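Local atomic coordinates of alkyl hydroperoxide reductase, C subunit (Enterococcus faecalis, PDB entry 5Y63), a protein that probably reduces hydrogen peroxide and organic hydroperoxides to water and alcohols as a thiol-dependent peroxidase, assembling from five homodimers into a ring-like decamer. Residues A[16-21]-A[139-144]; A[47-52]-A[114-119]; A[82-87]-A[108-113]; A[130-135]-A[145-150]. All coordinates share one frame; numbering follows the deposited sequence.

Interaction 1 of 4, residues A[16-21]-A[139-144]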
loop_
_atom_site.group_PDB
_atom_site.type_symbol
_atom_site.label_atom_id
_atom_site.label_comp_id
_atom_site.label_asym_id
_atom_site.label_seq_id
_atom_site.Cartn_x
_atom_site.Cartn_y
_atom_site.Cartn_z
ATOM N N ASN A 16 18.340 15.660 -25.471
ATOM C CA ASN A 16 18.200 16.794 -24.551
ATOM C C ASN A 16 18.139 16.391 -23.071
ATOM O O ASN A 16 17.401 16.989 -22.288
ATOM C CB ASN A 16 16.985 17.658 -24.925
ATOM C CG ASN A 16 17.076 18.214 -26.332
ATOM O OD1 ASN A 16 18.162 18.554 -26.809
ATOM N ND2 ASN A 16 15.933 18.320 -27.002
ATOM N N GLN A 17 18.920 15.380 -22.696
ATOM C CA GLN A 17 19.105 15.026 -21.292
ATOM C C GLN A 17 20.513 15.407 -20.855
ATOM O O GLN A 17 21.488 15.070 -21.525
ATOM C CB GLN A 17 18.874 13.532 -21.064
ATOM C CG GLN A 17 17.431 13.085 -21.252
ATOM C CD GLN A 17 16.478 13.698 -20.238
ATOM O OE1 GLN A 17 16.889 14.126 -19.158
ATOM N NE2 GLN A 17 15.193 13.741 -20.582
ATOM N N LYS A 18 20.602 16.113 -19.730
ATOM C CA LYS A 18 21.881 16.560 -19.180
ATOM C C LYS A 18 22.676 15.388 -18.615
ATOM O O LYS A 18 22.095 14.442 -18.084
ATOM C CB LYS A 18 21.651 17.597 -18.073
ATOM C CG LYS A 18 21.274 18.982 -18.575
ATOM C CD LYS A 18 22.501 19.874 -18.713
ATOM C CE LYS A 18 22.191 21.207 -19.385
ATOM N NZ LYS A 18 20.904 21.827 -18.961
ATOM N N LEU A 19 24.001 15.456 -18.728
ATOM C CA LEU A 19 24.873 14.482 -18.075
ATOM C C LEU A 19 24.733 14.584 -16.559
ATOM O O LEU A 19 24.764 15.679 -15.998
ATOM C CB LEU A 19 26.340 14.710 -18.446
ATOM C CG LEU A 19 26.787 14.432 -19.880
ATOM C CD1 LEU A 19 28.266 14.761 -20.024
ATOM C CD2 LEU A 19 26.525 12.987 -20.278
ATOM N N PHE A 20 24.570 13.437 -15.910
ATOM C CA PHE A 20 24.602 13.357 -14.449
ATOM C C PHE A 20 25.989 13.686 -13.880
ATOM O O PHE A 20 26.996 13.643 -14.594
ATOM C CB PHE A 20 24.124 11.973 -13.970
ATOM C CG PHE A 20 25.153 10.866 -14.100
ATOM C CD1 PHE A 20 25.656 10.483 -15.341
ATOM C CD2 PHE A 20 25.587 10.179 -12.973
ATOM C CE1 PHE A 20 26.583 9.460 -15.449
ATOM C CE2 PHE A 20 26.512 9.152 -13.078
ATOM C CZ PHE A 20 27.011 8.793 -14.317
ATOM N N ASP A 21 26.024 14.036 -12.597
ATOM C CA ASP A 21 27.282 14.298 -11.904
ATOM C C ASP A 21 28.002 12.975 -11.669
ATOM O O ASP A 21 27.440 12.049 -11.087
ATOM C CB ASP A 21 27.037 15.011 -10.570
ATOM C CG ASP A 21 28.329 15.350 -9.834
ATOM O OD1 ASP A 21 29.405 15.388 -10.471
ATOM O OD2 ASP A 21 28.266 15.583 -8.609
ATOM N N GLU A 139 27.035 22.257 -23.175
ATOM C CA GLU A 139 26.182 22.452 -22.004
ATOM C C GLU A 139 25.787 21.124 -21.344
ATOM O O GLU A 139 25.123 21.119 -20.311
ATOM C CB GLU A 139 24.933 23.254 -22.389
ATOM C CG GLU A 139 24.279 23.979 -21.218
ATOM C CD GLU A 139 23.348 25.108 -21.640
ATOM O OE1 GLU A 139 23.588 25.735 -22.697
ATOM O OE2 GLU A 139 22.375 25.382 -20.901
ATOM N N GLY A 140 26.193 20.005 -21.943
ATOM C CA GLY A 140 25.995 18.679 -21.354
ATOM C C GLY A 140 24.781 17.925 -21.872
ATOM O O GLY A 140 24.426 16.876 -21.328
ATOM N N ASP A 141 24.157 18.444 -22.928
ATOM C CA ASP A 141 22.945 17.856 -23.488
ATOM C C ASP A 141 23.281 16.813 -24.545
ATOM O O ASP A 141 24.117 17.053 -25.414
ATOM C CB ASP A 141 22.072 18.941 -24.120
ATOM C CG ASP A 141 21.614 19.983 -23.122
ATOM O OD1 ASP A 141 21.219 19.606 -21.998
ATOM O OD2 ASP A 141 21.637 21.182 -23.468
ATOM N N ILE A 142 22.617 15.662 -24.473
ATOM C CA ILE A 142 22.788 14.605 -25.465
ATOM C C ILE A 142 22.007 14.981 -26.719
ATOM O O ILE A 142 20.799 15.215 -26.654
ATOM C CB ILE A 142 22.301 13.247 -24.927
ATOM C CG1 ILE A 142 23.145 12.823 -23.720
ATOM C CG2 ILE A 142 22.361 12.182 -26.017
ATOM C CD1 ILE A 142 22.481 11.792 -22.834
ATOM N N LYS A 143 22.704 15.035 -27.853
ATOM C CA LYS A 143 22.132 15.542 -29.105
ATOM C C LYS A 143 21.824 14.452 -30.127
ATOM O O LYS A 143 20.839 14.540 -30.855
ATOM C CB LYS A 143 23.069 16.584 -29.723
ATOM C CG LYS A 143 23.258 17.827 -28.870
ATOM C CD LYS A 143 21.943 18.558 -28.635
ATOM C CE LYS A 143 22.155 19.867 -27.894
ATOM N NZ LYS A 143 20.865 20.516 -27.532
ATOM N N SER A 144 22.681 13.445 -30.213
ATOM C CA SER A 144 22.409 12.305 -31.075
ATOM C C SER A 144 23.255 11.136 -30.627
ATOM O O SER A 144 24.341 11.321 -30.073
ATOM C CB SER A 144 22.695 12.631 -32.546
ATOM O OG SER A 144 24.040 12.354 -32.889
#
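Lys-18 and Asp-141 are joined by a single backbone bridge, with their CA atoms 4.6 Å apart, where an irregular N-terminal segment runs beside the entry to strand 142-148. Three backbone bonds flank it: Asn-16 N to Ile-142 O at 2.8 Å, Ile-142 N to Gln-17 O at 3.2 Å, and Leu-19 N to Gly-140 O at 3.0 Å. The contact illustrates how a chain without regular structure can be fastened by main-chain bonds while its side chains add looser ties. The lysine chain of Lys-18 runs alongside Asp-141; it bends at chi2 (-94°) and passes along the carboxylate, ending in a long salt bridge from NZ to OD1 (3.8 Å). Glu-139 OE2 stands 4.3 Å from Lys-18 NZ, too far for a salt bridge, and probably adds to the negative field there. At the other end Lys-143 NZ reaches back to Asn-16 OD1 in a weak bond of 3.4 Å. Leu-19 and Ile-142 both rest on Phe-119 of helix 114-119, Leu-19 also touching Ile-40 of helix 37-40, while Lys-143 and Ser-144 form a classic beta bulge opposite Ile-135 of strand 128-136.

Interaction 2 of 4, residues A[47-52]-A[114-119]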
loop_
_atom_site.group_PDB
_atom_site.type_symbol
_atom_site.label_atom_id
_atom_site.label_comp_id
_atom_site.label_asym_id
_atom_site.label_seq_id
_atom_site.Cartn_x
_atom_site.Cartn_y
_atom_site.Cartn_z
ATOM N N PHE A 47 31.172 10.314 -26.407
ATOM C CA PHE A 47 31.384 9.108 -25.614
ATOM C C PHE A 47 31.369 7.913 -26.559
ATOM O O PHE A 47 30.422 7.738 -27.321
ATOM C CB PHE A 47 30.312 8.963 -24.535
ATOM C CG PHE A 47 30.459 9.945 -23.411
ATOM C CD1 PHE A 47 29.962 11.236 -23.530
ATOM C CD2 PHE A 47 31.108 9.584 -22.237
ATOM C CE1 PHE A 47 30.105 12.147 -22.499
ATOM C CE2 PHE A 47 31.252 10.491 -21.201
ATOM C CZ PHE A 47 30.749 11.774 -21.332
ATOM N N PHE A 48 32.427 7.108 -26.515
ATOM C CA PHE A 48 32.588 5.988 -27.435
ATOM C C PHE A 48 32.653 4.679 -26.653
ATOM O O PHE A 48 33.731 4.205 -26.286
ATOM C CB PHE A 48 33.844 6.188 -28.285
ATOM C CG PHE A 48 33.911 5.293 -29.489
ATOM C CD1 PHE A 48 33.283 5.660 -30.671
ATOM C CD2 PHE A 48 34.604 4.091 -29.445
ATOM C CE1 PHE A 48 33.340 4.842 -31.785
ATOM C CE2 PHE A 48 34.666 3.270 -30.556
ATOM C CZ PHE A 48 34.034 3.648 -31.727
ATOM N N PHE A 49 31.481 4.107 -26.391
ATOM C CA PHE A 49 31.381 2.850 -25.657
ATOM C C PHE A 49 31.829 1.678 -26.522
ATOM O O PHE A 49 31.547 1.647 -27.719
ATOM C CB PHE A 49 29.946 2.615 -25.194
ATOM C CG PHE A 49 29.533 3.475 -24.045
ATOM C CD1 PHE A 49 28.964 4.718 -24.259
ATOM C CD2 PHE A 49 29.701 3.032 -22.744
ATOM C CE1 PHE A 49 28.574 5.509 -23.195
ATOM C CE2 PHE A 49 29.315 3.816 -21.675
ATOM C CZ PHE A 49 28.751 5.057 -21.900
ATOM N N TYR A 50 32.518 0.717 -25.909
ATOM C CA TYR A 50 32.922 -0.512 -26.596
ATOM C C TYR A 50 32.988 -1.681 -25.600
ATOM O O TYR A 50 33.229 -1.463 -24.413
ATOM C CB TYR A 50 34.265 -0.315 -27.312
ATOM C CG TYR A 50 35.429 -0.101 -26.375
ATOM C CD1 TYR A 50 35.672 1.143 -25.812
ATOM C CD2 TYR A 50 36.281 -1.149 -26.045
ATOM C CE1 TYR A 50 36.729 1.340 -24.944
ATOM C CE2 TYR A 50 37.340 -0.964 -25.178
ATOM C CZ TYR A 50 37.563 0.284 -24.631
ATOM O OH TYR A 50 38.613 0.476 -23.767
ATOM N N PRO A 51 32.780 -2.922 -26.082
ATOM C CA PRO A 51 32.591 -4.069 -25.181
ATOM C C PRO A 51 33.771 -4.443 -24.284
ATOM O O PRO A 51 33.605 -4.504 -23.066
ATOM C CB PRO A 51 32.264 -5.226 -26.138
ATOM C CG PRO A 51 31.800 -4.574 -27.392
ATOM C CD PRO A 51 32.599 -3.314 -27.491
ATOM N N ALA A 52 34.940 -4.704 -24.865
ATOM C CA ALA A 52 36.042 -5.283 -24.093
ATOM C C ALA A 52 37.433 -4.932 -24.611
ATOM O O ALA A 52 37.656 -4.836 -25.817
ATOM C CB ALA A 52 35.885 -6.797 -24.034
ATOM N N GLN A 114 28.498 2.949 -13.773
ATOM C CA GLN A 114 27.693 4.166 -13.638
ATOM C C GLN A 114 27.367 4.796 -15.000
ATOM O O GLN A 114 26.218 5.165 -15.255
ATOM C CB GLN A 114 28.390 5.180 -12.713
ATOM C CG GLN A 114 29.656 5.804 -13.287
ATOM C CD GLN A 114 30.472 6.589 -12.278
ATOM O OE1 GLN A 114 31.703 6.605 -12.348
ATOM N NE2 GLN A 114 29.799 7.257 -11.345
ATOM N N LEU A 115 28.374 4.893 -15.869
ATOM C CA LEU A 115 28.208 5.494 -17.197
ATOM C C LEU A 115 27.317 4.631 -18.084
ATOM O O LEU A 115 26.290 5.093 -18.581
ATOM C CB LEU A 115 29.571 5.707 -17.881
ATOM C CG LEU A 115 30.300 7.047 -17.701
ATOM C CD1 LEU A 115 30.233 7.587 -16.285
ATOM C CD2 LEU A 115 31.754 6.908 -18.122
ATOM N N ALA A 116 27.712 3.376 -18.266
ATOM C CA ALA A 116 26.967 2.444 -19.108
ATOM C C ALA A 116 25.488 2.371 -18.718
ATOM O O ALA A 116 24.622 2.317 -19.591
ATOM C CB ALA A 116 27.599 1.063 -19.052
ATOM N N ARG A 117 25.211 2.376 -17.415
ATOM C CA ARG A 117 23.835 2.355 -16.915
ATOM C C ARG A 117 23.110 3.684 -17.123
ATOM O O ARG A 117 21.919 3.696 -17.451
ATOM C CB ARG A 117 23.797 1.971 -15.434
ATOM C CG ARG A 117 24.196 0.530 -15.171
ATOM C CD ARG A 117 23.659 0.019 -13.847
ATOM N NE ARG A 117 24.410 -1.149 -13.383
ATOM C CZ ARG A 117 25.529 -1.100 -12.659
ATOM N NH1 ARG A 117 26.124 -2.233 -12.299
ATOM N NH2 ARG A 117 26.064 0.064 -12.289
ATOM N N PHE A 118 23.818 4.796 -16.934
ATOM C CA PHE A 118 23.229 6.116 -17.170
ATOM C C PHE A 118 22.814 6.268 -18.628
ATOM O O PHE A 118 21.687 6.660 -18.918
ATOM C CB PHE A 118 24.192 7.249 -16.796
ATOM C CG PHE A 118 23.731 8.601 -17.272
ATOM C CD1 PHE A 118 22.650 9.229 -16.668
ATOM C CD2 PHE A 118 24.356 9.229 -18.343
ATOM C CE1 PHE A 118 22.210 10.465 -17.111
ATOM C CE2 PHE A 118 23.919 10.463 -18.791
ATOM C CZ PHE A 118 22.843 11.082 -18.177
ATOM N N PHE A 119 23.738 5.966 -19.534
ATOM C CA PHE A 119 23.457 6.008 -20.970
ATOM C C PHE A 119 22.577 4.838 -21.428
ATOM O O PHE A 119 21.981 4.893 -22.500
ATOM C CB PHE A 119 24.759 6.027 -21.773
ATOM C CG PHE A 119 25.493 7.340 -21.714
ATOM C CD1 PHE A 119 25.143 8.381 -22.558
ATOM C CD2 PHE A 119 26.540 7.529 -20.823
ATOM C CE1 PHE A 119 25.821 9.586 -22.514
ATOM C CE2 PHE A 119 27.223 8.731 -20.773
ATOM C CZ PHE A 119 26.862 9.763 -21.621
#
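Phe-49 turns the edge of its ring to the face of Phe-119 in an offset edge-to-face pair, the centroids 5.4 Å apart and the planes at 65°. The leading atom is CZ, which comes 3.5 Å from Phe-119 CD2. The neighbouring rim atom of Phe-49, CE2, lies against the helix backbone, 3.7 Å from Ala-116 CA, and CZ also meets Leu-115 CB at 4.2 Å. One ring thus spans a full helical turn, from Leu-115 to Phe-119. Phe-47, two residues earlier on the same side of strand 44-49, receives Phe-119 differently: CZ of Phe-119 sits over the centre of the Phe-47 ring, 3.9 Å above its plane, while the two planes are obliquely inclined. Phe-119 puts CG anti to its carbonyl carbon (chi1 -73°), which carries its ring in among the strand phenylalanines, where Phe-134 of strand 128-136 also meets it. The axes of strand segment 47-49 and helix segment 114-119 cross at -101°, 10.9 Å apart, and aromatic side chains bridge that separation. This is a worked case of helix-on-sheet packing in the thioredoxin-like fold of peroxiredoxins. Because the meeting groups are largely hydrocarbon and buried, the contact is consistent with cohesion by dispersion and ring electrostatics, with ring faces and edges meeting at several inclinations.

Interaction 3 of 4, residues A[82-87]-A[108-113]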
loop_
_atom_site.group_PDB
_atom_site.type_symbol
_atom_site.label_atom_id
_atom_site.label_comp_id
_atom_site.label_asym_id
_atom_site.label_seq_id
_atom_site.Cartn_x
_atom_site.Cartn_y
_atom_site.Cartn_z
ATOM N N VAL A 82 34.815 4.589 -23.650
ATOM C CA VAL A 82 34.318 4.021 -22.406
ATOM C C VAL A 82 34.196 2.504 -22.515
ATOM O O VAL A 82 33.707 1.971 -23.511
ATOM C CB VAL A 82 32.944 4.611 -22.022
ATOM C CG1 VAL A 82 32.636 4.333 -20.556
ATOM C CG2 VAL A 82 32.903 6.108 -22.291
ATOM N N SER A 83 34.652 1.821 -21.473
ATOM C CA SER A 83 34.524 0.376 -21.359
ATOM C C SER A 83 34.332 0.026 -19.887
ATOM O O SER A 83 34.640 0.831 -19.007
ATOM C CB SER A 83 35.767 -0.307 -21.940
ATOM O OG SER A 83 36.023 -1.567 -21.345
ATOM N N GLU A 84 33.823 -1.172 -19.624
ATOM C CA GLU A 84 33.642 -1.640 -18.254
ATOM C C GLU A 84 34.950 -2.166 -17.654
ATOM O O GLU A 84 34.956 -2.705 -16.548
ATOM C CB GLU A 84 32.552 -2.715 -18.195
ATOM C CG GLU A 84 31.196 -2.251 -18.704
ATOM C CD GLU A 84 30.612 -1.115 -17.887
ATOM O OE1 GLU A 84 30.073 -1.385 -16.796
ATOM O OE2 GLU A 84 30.686 0.046 -18.339
ATOM N N ASP A 85 36.050 -2.011 -18.388
ATOM C CA ASP A 85 37.377 -2.364 -17.897
ATOM C C ASP A 85 37.940 -1.256 -17.016
ATOM O O ASP A 85 37.539 -0.095 -17.125
ATOM C CB ASP A 85 38.321 -2.627 -19.075
ATOM C CG ASP A 85 37.920 -3.850 -19.875
ATOM O OD1 ASP A 85 38.051 -4.970 -19.338
ATOM O OD2 ASP A 85 37.474 -3.694 -21.033
ATOM N N SER A 86 38.874 -1.622 -16.143
ATOM C CA SER A 86 39.517 -0.656 -15.259
ATOM C C SER A 86 40.581 0.129 -16.008
ATOM O O SER A 86 41.023 -0.269 -17.089
ATOM C CB SER A 86 40.147 -1.351 -14.049
ATOM O OG SER A 86 41.317 -2.059 -14.413
ATOM N N HIS A 87 40.980 1.250 -15.421
ATOM C CA HIS A 87 42.069 2.065 -15.954
ATOM C C HIS A 87 43.391 1.291 -15.989
ATOM O O HIS A 87 44.222 1.530 -16.867
ATOM C CB HIS A 87 42.219 3.369 -15.158
ATOM C CG HIS A 87 42.501 3.169 -13.700
ATOM N ND1 HIS A 87 41.503 3.012 -12.762
ATOM C CD2 HIS A 87 43.668 3.114 -13.019
ATOM C CE1 HIS A 87 42.044 2.862 -11.566
ATOM N NE2 HIS A 87 43.356 2.921 -11.694
ATOM N N LEU A 108 38.231 6.349 -20.708
ATOM C CA LEU A 108 37.545 6.288 -19.418
ATOM C C LEU A 108 37.337 4.845 -18.974
ATOM O O LEU A 108 37.038 3.971 -19.787
ATOM C CB LEU A 108 36.189 6.995 -19.484
ATOM C CG LEU A 108 36.160 8.461 -19.927
ATOM C CD1 LEU A 108 34.748 9.013 -19.780
ATOM C CD2 LEU A 108 37.146 9.314 -19.144
ATOM N N ALA A 109 37.507 4.607 -17.676
ATOM C CA ALA A 109 37.238 3.309 -17.077
ATOM C C ALA A 109 35.886 3.370 -16.385
ATOM O O ALA A 109 35.540 4.385 -15.774
ATOM C CB ALA A 109 38.324 2.955 -16.076
ATOM N N ASP A 110 35.126 2.281 -16.478
ATOM C CA ASP A 110 33.808 2.217 -15.859
ATOM C C ASP A 110 33.529 0.833 -15.266
ATOM O O ASP A 110 32.600 0.152 -15.692
ATOM C CB ASP A 110 32.733 2.593 -16.888
ATOM C CG ASP A 110 31.357 2.754 -16.269
ATOM O OD1 ASP A 110 31.268 3.124 -15.079
ATOM O OD2 ASP A 110 30.358 2.515 -16.977
ATOM N N PRO A 111 34.331 0.413 -14.269
ATOM C CA PRO A 111 34.093 -0.905 -13.677
ATOM C C PRO A 111 32.799 -0.999 -12.865
ATOM O O PRO A 111 32.191 -2.065 -12.820
ATOM C CB PRO A 111 35.314 -1.114 -12.763
ATOM C CG PRO A 111 36.312 -0.086 -13.176
ATOM C CD PRO A 111 35.501 1.070 -13.662
ATOM N N ASN A 112 32.392 0.096 -12.223
ATOM C CA ASN A 112 31.144 0.109 -11.455
ATOM C C ASN A 112 29.901 0.180 -12.341
ATOM O O ASN A 112 28.813 -0.204 -11.912
ATOM C CB ASN A 112 31.129 1.235 -10.406
ATOM C CG ASN A 112 31.227 2.629 -11.012
ATOM O OD1 ASN A 112 30.816 2.865 -12.149
ATOM N ND2 ASN A 112 31.764 3.565 -10.240
ATOM N N GLY A 113 30.067 0.677 -13.564
ATOM C CA GLY A 113 28.989 0.695 -14.553
ATOM C C GLY A 113 28.107 1.931 -14.538
ATOM O O GLY A 113 27.090 1.972 -15.226
#
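Val-82 CG2 meets Leu-108 CD1 at 4.3 Å in an apolar contact, and farther along Ala-109 CB packs against the backbone of Asp-85 to His-87. Pro-111 CG rests on Ser-86, 3.9 Å from its CA. Polar ties between the segments are sparse and weak. Asp-110 N is shared between Ser-83 O (3.0 Å) and Asp-85 O (3.4 Å), both bonds weak, and CA-H...O contacts join Glu-84 CA to Asp-110 O and Pro-111 CA to Glu-84 O. Within 82-87, Ser-83 OG accepts from Asp-85 N at 3.0 Å, an ST turn. Charge forms a further group. The bent glutamate chain of Glu-84 (chi2 -62°) brings its carboxylate alongside that of Asp-110, the two planes 88° apart, so that two probably like-charged groups lie close together. Asp-110 OD2 has its hydrogen bond from Ala-116 N, at the start of the following helix. Here each strand is followed by a loop leading into a helix: Ser-86 occupies the N-cap position of helix 87-96 and Gly-113 that of helix 114-119. Val-82 and Leu-108 both pack on Leu-115 of helix 114-119 and on Phe-47 of strand 44-49, while His-87 meets Phe-32 of strand 31-36 edge-to-face and touches Asp-25 of strand 23-28.

Interaction 4 of 4, residues A[130-135]-A[145-150]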
loop_
_atom_site.group_PDB
_atom_site.type_symbol
_atom_site.label_atom_id
_atom_site.label_comp_id
_atom_site.label_asym_id
_atom_site.label_seq_id
_atom_site.Cartn_x
_atom_site.Cartn_y
_atom_site.Cartn_z
ATOM N N TYR A 130 27.602 -1.988 -24.890
ATOM C CA TYR A 130 27.329 -2.145 -26.310
ATOM C C TYR A 130 28.208 -1.190 -27.113
ATOM O O TYR A 130 28.871 -0.319 -26.548
ATOM C CB TYR A 130 25.845 -1.888 -26.605
ATOM C CG TYR A 130 24.970 -3.102 -26.393
ATOM C CD1 TYR A 130 25.019 -4.173 -27.279
ATOM C CD2 TYR A 130 24.095 -3.185 -25.311
ATOM C CE1 TYR A 130 24.228 -5.290 -27.100
ATOM C CE2 TYR A 130 23.298 -4.303 -25.124
ATOM C CZ TYR A 130 23.369 -5.349 -26.021
ATOM O OH TYR A 130 22.580 -6.456 -25.840
ATOM N N ARG A 131 28.222 -1.370 -28.431
ATOM C CA ARG A 131 28.936 -0.459 -29.320
ATOM C C ARG A 131 28.097 0.789 -29.530
ATOM O O ARG A 131 27.439 0.955 -30.556
ATOM C CB ARG A 131 29.259 -1.138 -30.649
ATOM C CG ARG A 131 30.231 -2.283 -30.480
ATOM C CD ARG A 131 30.752 -2.817 -31.799
ATOM N NE ARG A 131 31.459 -4.072 -31.570
ATOM C CZ ARG A 131 32.684 -4.176 -31.059
ATOM N NH1 ARG A 131 33.389 -3.098 -30.724
ATOM N NH2 ARG A 131 33.214 -5.379 -30.883
ATOM N N ALA A 132 28.131 1.660 -28.529
ATOM C CA ALA A 132 27.326 2.864 -28.523
ATOM C C ALA A 132 28.192 4.116 -28.633
ATOM O O ALA A 132 29.334 4.146 -28.161
ATOM C CB ALA A 132 26.478 2.919 -27.264
ATOM N N SER A 133 27.630 5.141 -29.267
ATOM C CA SER A 133 28.284 6.433 -29.411
ATOM C C SER A 133 27.281 7.520 -29.071
ATOM O O SER A 133 26.120 7.424 -29.450
ATOM C CB SER A 133 28.792 6.620 -30.840
ATOM O OG SER A 133 29.642 5.554 -31.218
ATOM N N PHE A 134 27.733 8.547 -28.354
ATOM C CA PHE A 134 26.877 9.664 -27.953
ATOM C C PHE A 134 27.564 10.998 -28.226
ATOM O O PHE A 134 28.687 11.221 -27.779
ATOM C CB PHE A 134 26.544 9.568 -26.464
ATOM C CG PHE A 134 25.739 8.358 -26.097
ATOM C CD1 PHE A 134 26.361 7.140 -25.856
ATOM C CD2 PHE A 134 24.356 8.436 -25.984
ATOM C CE1 PHE A 134 25.620 6.021 -25.517
ATOM C CE2 PHE A 134 23.608 7.320 -25.646
ATOM C CZ PHE A 134 24.240 6.111 -25.411
ATOM N N ILE A 135 26.883 11.879 -28.957
ATOM C CA ILE A 135 27.365 13.237 -29.190
ATOM C C ILE A 135 26.665 14.168 -28.210
ATOM O O ILE A 135 25.437 14.258 -28.198
ATOM C CB ILE A 135 27.093 13.698 -30.636
ATOM C CG1 ILE A 135 27.862 12.807 -31.619
ATOM C CG2 ILE A 135 27.491 15.160 -30.816
ATOM C CD1 ILE A 135 27.517 13.038 -33.072
ATOM N N TYR A 145 22.757 9.931 -30.864
ATOM C CA TYR A 145 23.481 8.748 -30.448
ATOM C C TYR A 145 23.102 7.499 -31.225
ATOM O O TYR A 145 22.136 7.487 -31.992
ATOM C CB TYR A 145 23.325 8.533 -28.941
ATOM C CG TYR A 145 21.914 8.345 -28.439
ATOM C CD1 TYR A 145 21.098 9.439 -28.163
ATOM C CD2 TYR A 145 21.411 7.072 -28.193
ATOM C CE1 TYR A 145 19.810 9.265 -27.680
ATOM C CE2 TYR A 145 20.128 6.890 -27.709
ATOM C CZ TYR A 145 19.335 7.989 -27.452
ATOM O OH TYR A 145 18.064 7.809 -26.971
ATOM N N GLU A 146 23.893 6.455 -31.010
ATOM C CA GLU A 146 23.841 5.244 -31.798
ATOM C C GLU A 146 24.117 4.054 -30.889
ATOM O O GLU A 146 25.048 4.101 -30.094
ATOM C CB GLU A 146 24.917 5.343 -32.871
ATOM C CG GLU A 146 25.050 4.131 -33.770
ATOM C CD GLU A 146 26.300 4.182 -34.627
ATOM O OE1 GLU A 146 26.906 5.270 -34.752
ATOM O OE2 GLU A 146 26.670 3.125 -35.178
ATOM N N ILE A 147 23.301 3.006 -30.992
ATOM C CA ILE A 147 23.557 1.752 -30.282
ATOM C C ILE A 147 23.570 0.590 -31.274
ATOM O O ILE A 147 22.590 0.360 -31.987
ATOM C CB ILE A 147 22.514 1.472 -29.175
ATOM C CG1 ILE A 147 22.527 2.577 -28.111
ATOM C CG2 ILE A 147 22.784 0.128 -28.505
ATOM C CD1 ILE A 147 21.401 3.575 -28.240
ATOM N N ASN A 148 24.689 -0.132 -31.314
ATOM C CA ASN A 148 24.824 -1.348 -32.114
ATOM C C ASN A 148 25.111 -2.540 -31.209
ATOM O O ASN A 148 25.785 -2.391 -30.188
ATOM C CB ASN A 148 25.968 -1.202 -33.120
ATOM C CG ASN A 148 25.807 0.003 -34.030
ATOM O OD1 ASN A 148 24.711 0.530 -34.206
ATOM N ND2 ASN A 148 26.908 0.438 -34.624
ATOM N N ASP A 149 24.619 -3.723 -31.580
ATOM C CA ASP A 149 24.909 -4.932 -30.802
ATOM C C ASP A 149 26.342 -5.382 -31.099
ATOM O O ASP A 149 26.966 -4.883 -32.039
ATOM C CB ASP A 149 23.850 -6.034 -31.031
ATOM C CG ASP A 149 24.386 -7.250 -31.758
ATOM O OD1 ASP A 149 24.707 -7.155 -32.965
ATOM O OD2 ASP A 149 24.455 -8.322 -31.116
ATOM N N MET A 150 26.873 -6.294 -30.288
ATOM C CA MET A 150 28.255 -6.755 -30.468
ATOM C C MET A 150 28.393 -7.396 -31.858
ATOM O O MET A 150 27.490 -8.106 -32.319
ATOM C CB MET A 150 28.681 -7.772 -29.393
ATOM C CG MET A 150 28.068 -7.640 -27.999
ATOM S SD MET A 150 28.409 -6.108 -27.118
ATOM C CE MET A 150 27.439 -6.359 -25.634
#
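Ala-132 and Ile-147 meet at the apolar centre of this antiparallel hairpin, with CB of the alanine 4.1 Å from CG1 of the isoleucine in a non-hydrogen-bonded pair. On the same face, the rings of Phe-134 and Tyr-145 lie beside each other, though their exact fit is uncertain. Ile-147 CG2 leads on to Tyr-130 CB, and beyond it the Tyr-130 ring takes Met-150 CE over one face, a CH-pi contact with CE 4.0 Å from the ring centroid; SD approaches obliquely, as a Met-aromatic contact. The methionine gets there through a bend at chi2 (-62°). Main-chain bonds of the hydrogen-bonded pairs come next: Ser-133 N to Glu-146 O and Glu-146 N to Ser-133 O, each 2.9 Å, then Asn-148 N to Arg-131 O at 3.1 Å, with a weaker return bond. The opposite face is polar. There Asn-148 ND2 donates to Glu-146 OE2 at 2.8 Å, on the anti side of the carboxylate, while Asn-148 OD1 binds Ser-144 OG of the second subunit. Ser-133 OG accepts from Arg-154. The hairpin thus exemplifies a two-faced strand pair: hydrocarbon packing on one side and, on the other, polar and charged groups, among them Arg-131, which is salt-bridged to Glu-61 near Cys-58, the predicted peroxidatic cysteine.

Overall arrangement
All four contacts reach one mixed sheet, the core of the thioredoxin-like fold, and show how such a sheet ties near and remote sequence together. Along the chain, interaction 1 spans the widest separation and encloses interaction 2, which in turn encloses interaction 3; interaction 4 opens after interaction 2 closes and alternates with interaction 1. Interactions 2 and 3 have centres about 8 Å apart, linked by neighbouring strands 44-49 and 77-83. Interactions 2 and 4, about 9 Å apart, share the pairing of strands 44-49 and 128-136. Interactions 1 and 3 stand farthest apart, about 20 Å between centres. Interactions 1 and 4 use strand 142-148, through which the sheet continues into the second subunit, whereas 2 and 3 border the third.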